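Local coordinates for pectinesterase inhibitor (Actinidia chinensis, PDB 1XG2), which inhibits pectin methylesterase by binding to the enzyme, and may take part in regulating fruit ripening, at residues I42-A47 and E137-I142; G70-C75 and N124-L129. All coordinates share one frame; numbering follows the deposited sequence.

Contact 1: I42-A47 and E137-I142; sequences IDIAQA and EDLCDI
L139 reaches from helix 127-149 to I44 and A45 of helix 34-60. Its side chain can be followed outward from the backbone. CB sits against the methyl of A45, with 4.0 Å between L139 CB and A45 CB. The next atom, CG, lies anti to the carbonyl carbon (chi1 -68°) and places the two end methyls against I44. Both methyls at the tip then meet one carbon: L139 CD1 and L139 CD2 each lie 3.8 Å from I44 CG2. CD1 also comes near the backbone oxygen of I44, a plain van der Waals approach.

I44 offers CG2 because that methyl is anti to its backbone N. The longer CG1-CD1 branch leads away from helix 127-149, which leaves the short branch to do the touching. The I44 and L139 side chains cross at about a right angle. C140 adds its sulfur, 4.3 Å from A45 CB, so the small methyl of A45 meets both L139 and C140. No hydrogen bond joins the two segments; the contact is apolar.

The small side chain of A45 suits a close approach. A45 CA and L139 CA are 5.3 Å apart, and the short helix axes come within 8.7 Å of each other. A45 also packs on L86 of helix 66-95, and C140 on A108 and F109 of helix 98-118. L18 of helix 16-24 also packs on L139.

The segments run nearly antiparallel, at 159°, near the centre of the chain. This is apolar core packing between two helices of the four-helix bundle of the PMEI family.

Contact 2: G70-C75 and N124-L129; sequences GRYETC and NIPTQL
The ring of Y72 extends from helix 66-95 to meet P126 and L129. P126 is a blunt bump just before helix 127-149, at its N-cap position. The phenol end of Y72 butts against this bump. Y72 OH is 3.2 Å from P126 CG, a snug contact with a carbon and not a hydrogen bond. P126 CD lies at the ring edge, 4.1 Å from Y72 CE2, so the proline does not stack on a face. The two side chains come from opposite directions. Y72 CG is anti to the carbonyl carbon, chi1 -69°, and the ring then carries its far end out to the proline.

The centre of the contact lies about 17 Å from the centre of the chain, toward one end of the four-helix bundle. C75 is joined there to C115 of helix 98-118 by a disulfide, which ties two helices of the bundle together.

A second bump fills the angle between the Y72 ring and C75. It is the CD2 methyl of L129, which is 4.2 Å from Y72 CE2 and 4.2 Å from C75 SG. L129 CG stands anti to its backbone N, chi1 -178°, which lets the CD2 methyl enter this hollow. CD2 also meets the ring at its edge, near the ring plane. Seen from the other side, the CE2 corner of Y72 is itself a bump. It sits in the notch between P126 CD and L129 CD2, which are 4.5 Å apart. The other leucine methyl, CD1, lies farther from the ring.

F119 packs on C75 and L129, while I56 of helix 34-60 lies against L129 and L59 and T60 against Y72. The guanidinium of R71 bonds to the backbone oxygens of E120 and G121, in the link that leads to P126, and the T74 hydroxyl is hydrogen-bonded to that of T78 of Pectinesterase 1.

From the N terminus, the chain passes helices 4-9 and 16-24 and then enters helix 34-60, where 42-47 supplies the first side of contact 1. Helix 66-95 follows and gives 70-75 to contact 2. Helix 98-118 and the link after it lead to 124-129, which closes the contact 2 loop at the start of helix 127-149. Further along this helix, 137-142 closes the longer contact 1 loop. Contact 2 is therefore nested inside contact 1. Their centres are about 20 Å apart and they do not touch. Helix 127-149 serves both: it joins helix 34-60 near the chain centre and helix 66-95 farther out.

Contact 1: I42-A47 and E137-I142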
loop_
_atom_site.group_PDB
_atom_site.type_symbol
_atom_site.label_atom_id
_atom_site.label_comp_id
_atom_site.label_asym_id
_atom_site.label_seq_id
_atom_site.Cartn_x
_atom_site.Cartn_y
_atom_site.Cartn_z
ATOM N N ILE B 42 -0.325 16.296 15.573
ATOM C CA ILE B 42 -1.175 16.052 14.402
ATOM C C ILE B 42 -1.579 17.395 13.792
ATOM O O ILE B 42 -1.539 17.555 12.589
ATOM C CB ILE B 42 -2.435 15.206 14.754
ATOM C CG1 ILE B 42 -2.052 13.809 15.227
ATOM C CG2 ILE B 42 -3.364 15.076 13.541
ATOM C CD1 ILE B 42 -3.192 13.097 15.968
ATOM N N ASP B 43 -1.951 18.350 14.630
ATOM C CA ASP B 43 -2.369 19.673 14.162
ATOM C C ASP B 43 -1.272 20.329 13.335
ATOM O O ASP B 43 -1.545 20.883 12.278
ATOM C CB ASP B 43 -2.719 20.591 15.334
ATOM C CG ASP B 43 -4.046 20.241 15.995
ATOM O OD1 ASP B 43 -4.776 19.319 15.528
ATOM O OD2 ASP B 43 -4.420 20.846 17.021
ATOM N N ILE B 44 -0.033 20.231 13.814
ATOM C CA ILE B 44 1.123 20.780 13.122
ATOM C C ILE B 44 1.328 20.105 11.773
ATOM O O ILE B 44 1.565 20.779 10.768
ATOM C CB ILE B 44 2.403 20.606 13.989
ATOM C CG1 ILE B 44 2.339 21.492 15.240
ATOM C CG2 ILE B 44 3.636 20.935 13.192
ATOM C CD1 ILE B 44 2.565 22.947 14.982
ATOM N N ALA B 45 1.249 18.772 11.756
ATOM C CA ALA B 45 1.433 18.027 10.529
ATOM C C ALA B 45 0.342 18.335 9.507
ATOM O O ALA B 45 0.643 18.534 8.334
ATOM C CB ALA B 45 1.493 16.544 10.810
ATOM N N GLN B 46 -0.917 18.384 9.945
ATOM C CA GLN B 46 -2.014 18.690 9.033
ATOM C C GLN B 46 -1.926 20.102 8.434
ATOM O O GLN B 46 -2.201 20.306 7.247
ATOM C CB GLN B 46 -3.380 18.524 9.705
ATOM C CG GLN B 46 -4.496 18.401 8.650
ATOM C CD GLN B 46 -5.874 18.191 9.236
ATOM O OE1 GLN B 46 -6.662 17.391 8.712
ATOM N NE2 GLN B 46 -6.176 18.904 10.307
ATOM N N ALA B 47 -1.540 21.070 9.256
ATOM C CA ALA B 47 -1.362 22.451 8.790
ATOM C C ALA B 47 -0.271 22.552 7.716
ATOM O O ALA B 47 -0.398 23.322 6.754
ATOM C CB ALA B 47 -1.047 23.373 9.981
ATOM N N GLU B 137 7.063 14.623 6.218
ATOM C CA GLU B 137 7.587 13.340 6.674
ATOM C C GLU B 137 8.113 13.471 8.103
ATOM O O GLU B 137 7.778 12.661 8.972
ATOM C CB GLU B 137 8.683 12.835 5.736
ATOM C CG GLU B 137 8.177 12.279 4.414
ATOM C CD GLU B 137 9.299 11.843 3.490
ATOM O OE1 GLU B 137 10.477 12.120 3.796
ATOM O OE2 GLU B 137 9.004 11.223 2.454
ATOM N N ASP B 138 8.892 14.518 8.357
ATOM C CA ASP B 138 9.474 14.757 9.683
ATOM C C ASP B 138 8.379 14.994 10.729
ATOM O O ASP B 138 8.456 14.502 11.864
ATOM C CB ASP B 138 10.458 15.937 9.633
ATOM C CG ASP B 138 11.684 15.649 8.778
ATOM O OD1 ASP B 138 12.432 16.598 8.402
ATOM O OD2 ASP B 138 11.991 14.498 8.424
ATOM N N LEU B 139 7.355 15.751 10.350
ATOM C CA LEU B 139 6.275 16.087 11.258
ATOM C C LEU B 139 5.407 14.882 11.563
ATOM O O LEU B 139 4.993 14.691 12.706
ATOM C CB LEU B 139 5.409 17.206 10.678
ATOM C CG LEU B 139 6.144 18.545 10.612
ATOM C CD1 LEU B 139 5.273 19.621 9.971
ATOM C CD2 LEU B 139 6.637 18.953 11.987
ATOM N N CYS B 140 5.136 14.083 10.534
ATOM C CA CYS B 140 4.324 12.874 10.697
ATOM C C CYS B 140 5.069 11.858 11.558
ATOM O O CYS B 140 4.461 11.075 12.296
ATOM C CB CYS B 140 3.973 12.274 9.348
ATOM S SG CYS B 140 2.648 13.128 8.456
ATOM N N ASP B 141 6.393 11.880 11.479
ATOM C CA ASP B 141 7.204 10.992 12.297
ATOM C C ASP B 141 7.065 11.306 13.797
ATOM O O ASP B 141 7.116 10.400 14.623
ATOM C CB ASP B 141 8.656 11.053 11.863
ATOM C CG ASP B 141 9.428 9.835 12.274
ATOM O OD1 ASP B 141 8.882 8.708 12.216
ATOM O OD2 ASP B 141 10.599 9.901 12.644
ATOM N N ILE B 142 6.861 12.572 14.153
ATOM C CA ILE B 142 6.588 12.921 15.544
ATOM C C ILE B 142 5.313 12.197 15.987
ATOM O O ILE B 142 5.248 11.616 17.060
ATOM C CB ILE B 142 6.451 14.454 15.762
ATOM C CG1 ILE B 142 7.709 15.206 15.325
ATOM C CG2 ILE B 142 6.257 14.752 17.237
ATOM C CD1 ILE B 142 7.499 16.696 15.180
#

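Contact 2: G70-C75 and N124-L129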
loop_
_atom_site.group_PDB
_atom_site.type_symbol
_atom_site.label_atom_id
_atom_site.label_comp_id
_atom_site.label_asym_id
_atom_site.label_seq_id
_atom_site.Cartn_x
_atom_site.Cartn_y
_atom_site.Cartn_z
ATOM N N GLY B 70 1.383 16.136 -14.594
ATOM C CA GLY B 70 0.944 14.840 -14.087
ATOM C C GLY B 70 1.621 14.490 -12.764
ATOM O O GLY B 70 1.014 13.858 -11.911
ATOM N N ARG B 71 2.881 14.884 -12.608
ATOM C CA ARG B 71 3.598 14.708 -11.346
ATOM C C ARG B 71 2.988 15.570 -10.244
ATOM O O ARG B 71 2.717 15.085 -9.125
ATOM C CB ARG B 71 5.091 14.973 -11.522
ATOM C CG ARG B 71 5.750 13.928 -12.382
ATOM C CD ARG B 71 7.195 14.208 -12.726
ATOM N NE ARG B 71 7.782 13.038 -13.353
ATOM C CZ ARG B 71 9.068 12.731 -13.342
ATOM N NH1 ARG B 71 9.468 11.611 -13.921
ATOM N NH2 ARG B 71 9.960 13.538 -12.792
ATOM N N TYR B 72 2.707 16.833 -10.557
ATOM C CA TYR B 72 2.056 17.704 -9.591
ATOM C C TYR B 72 0.660 17.206 -9.228
ATOM O O TYR B 72 0.232 17.342 -8.088
ATOM C CB TYR B 72 1.932 19.126 -10.119
ATOM C CG TYR B 72 3.228 19.895 -10.263
ATOM C CD1 TYR B 72 3.372 20.853 -11.272
ATOM C CD2 TYR B 72 4.297 19.705 -9.377
ATOM C CE1 TYR B 72 4.544 21.584 -11.411
ATOM C CE2 TYR B 72 5.472 20.419 -9.512
ATOM C CZ TYR B 72 5.593 21.369 -10.526
ATOM O OH TYR B 72 6.767 22.087 -10.653
ATOM N N GLU B 73 -0.061 16.647 -10.195
ATOM C CA GLU B 73 -1.420 16.199 -9.915
ATOM C C GLU B 73 -1.376 15.000 -8.975
ATOM O O GLU B 73 -2.206 14.880 -8.086
ATOM C CB GLU B 73 -2.200 15.873 -11.184
ATOM C CG GLU B 73 -3.668 15.520 -10.915
ATOM C CD GLU B 73 -4.461 16.640 -10.212
ATOM O OE1 GLU B 73 -4.222 17.838 -10.508
ATOM O OE2 GLU B 73 -5.336 16.332 -9.354
ATOM N N THR B 74 -0.384 14.143 -9.158
ATOM C CA THR B 74 -0.182 12.995 -8.273
ATOM C C THR B 74 0.133 13.500 -6.857
ATOM O O THR B 74 -0.434 13.029 -5.865
ATOM C CB THR B 74 0.960 12.132 -8.836
ATOM O OG1 THR B 74 0.506 11.439 -10.005
ATOM C CG2 THR B 74 1.380 11.027 -7.878
ATOM N N CYS B 75 1.031 14.482 -6.765
ATOM C CA CYS B 75 1.378 15.083 -5.473
ATOM C C CYS B 75 0.150 15.642 -4.800
ATOM O O CYS B 75 -0.089 15.411 -3.615
ATOM C CB CYS B 75 2.430 16.178 -5.661
ATOM S SG CYS B 75 4.021 15.487 -6.130
ATOM N N ASN B 124 12.663 17.449 -13.016
ATOM C CA ASN B 124 13.047 17.371 -11.613
ATOM C C ASN B 124 12.132 18.157 -10.703
ATOM O O ASN B 124 11.513 19.135 -11.099
ATOM C CB ASN B 124 14.463 17.902 -11.387
ATOM C CG ASN B 124 15.520 17.094 -12.094
ATOM O OD1 ASN B 124 16.520 17.659 -12.532
ATOM N ND2 ASN B 124 15.328 15.781 -12.201
ATOM N N ILE B 125 12.084 17.728 -9.451
ATOM C CA ILE B 125 11.210 18.348 -8.480
ATOM C C ILE B 125 11.736 19.727 -8.124
ATOM O O ILE B 125 12.945 19.905 -7.999
ATOM C CB ILE B 125 11.104 17.460 -7.230
ATOM C CG1 ILE B 125 9.916 17.887 -6.373
ATOM C CG2 ILE B 125 12.416 17.450 -6.434
ATOM C CD1 ILE B 125 9.601 16.898 -5.297
ATOM N N PRO B 126 10.846 20.700 -7.969
ATOM C CA PRO B 126 11.239 21.995 -7.409
ATOM C C PRO B 126 11.721 21.829 -5.973
ATOM O O PRO B 126 11.119 21.077 -5.203
ATOM C CB PRO B 126 9.955 22.814 -7.464
ATOM C CG PRO B 126 9.081 22.108 -8.406
ATOM C CD PRO B 126 9.420 20.667 -8.317
ATOM N N THR B 127 12.820 22.496 -5.642
ATOM C CA THR B 127 13.368 22.484 -4.292
ATOM C C THR B 127 12.320 22.774 -3.229
ATOM O O THR B 127 12.301 22.108 -2.201
ATOM C CB THR B 127 14.514 23.497 -4.178
ATOM O OG1 THR B 127 15.570 23.095 -5.058
ATOM C CG2 THR B 127 15.149 23.432 -2.795
ATOM N N GLN B 128 11.455 23.755 -3.484
ATOM C CA GLN B 128 10.375 24.130 -2.562
ATOM C C GLN B 128 9.505 22.925 -2.176
ATOM O O GLN B 128 9.109 22.762 -1.019
ATOM C CB GLN B 128 9.475 25.193 -3.203
ATOM C CG GLN B 128 8.445 25.772 -2.248
ATOM C CD GLN B 128 7.515 26.824 -2.849
ATOM O OE1 GLN B 128 6.946 27.613 -2.095
ATOM N NE2 GLN B 128 7.326 26.820 -4.168
ATOM N N LEU B 129 9.175 22.110 -3.166
ATOM C CA LEU B 129 8.321 20.948 -2.939
ATOM C C LEU B 129 9.115 19.826 -2.272
ATOM O O LEU B 129 8.599 19.141 -1.394
ATOM C CB LEU B 129 7.713 20.490 -4.258
ATOM C CG LEU B 129 6.743 19.311 -4.210
ATOM C CD1 LEU B 129 5.623 19.578 -3.235
ATOM C CD2 LEU B 129 6.205 19.060 -5.615
#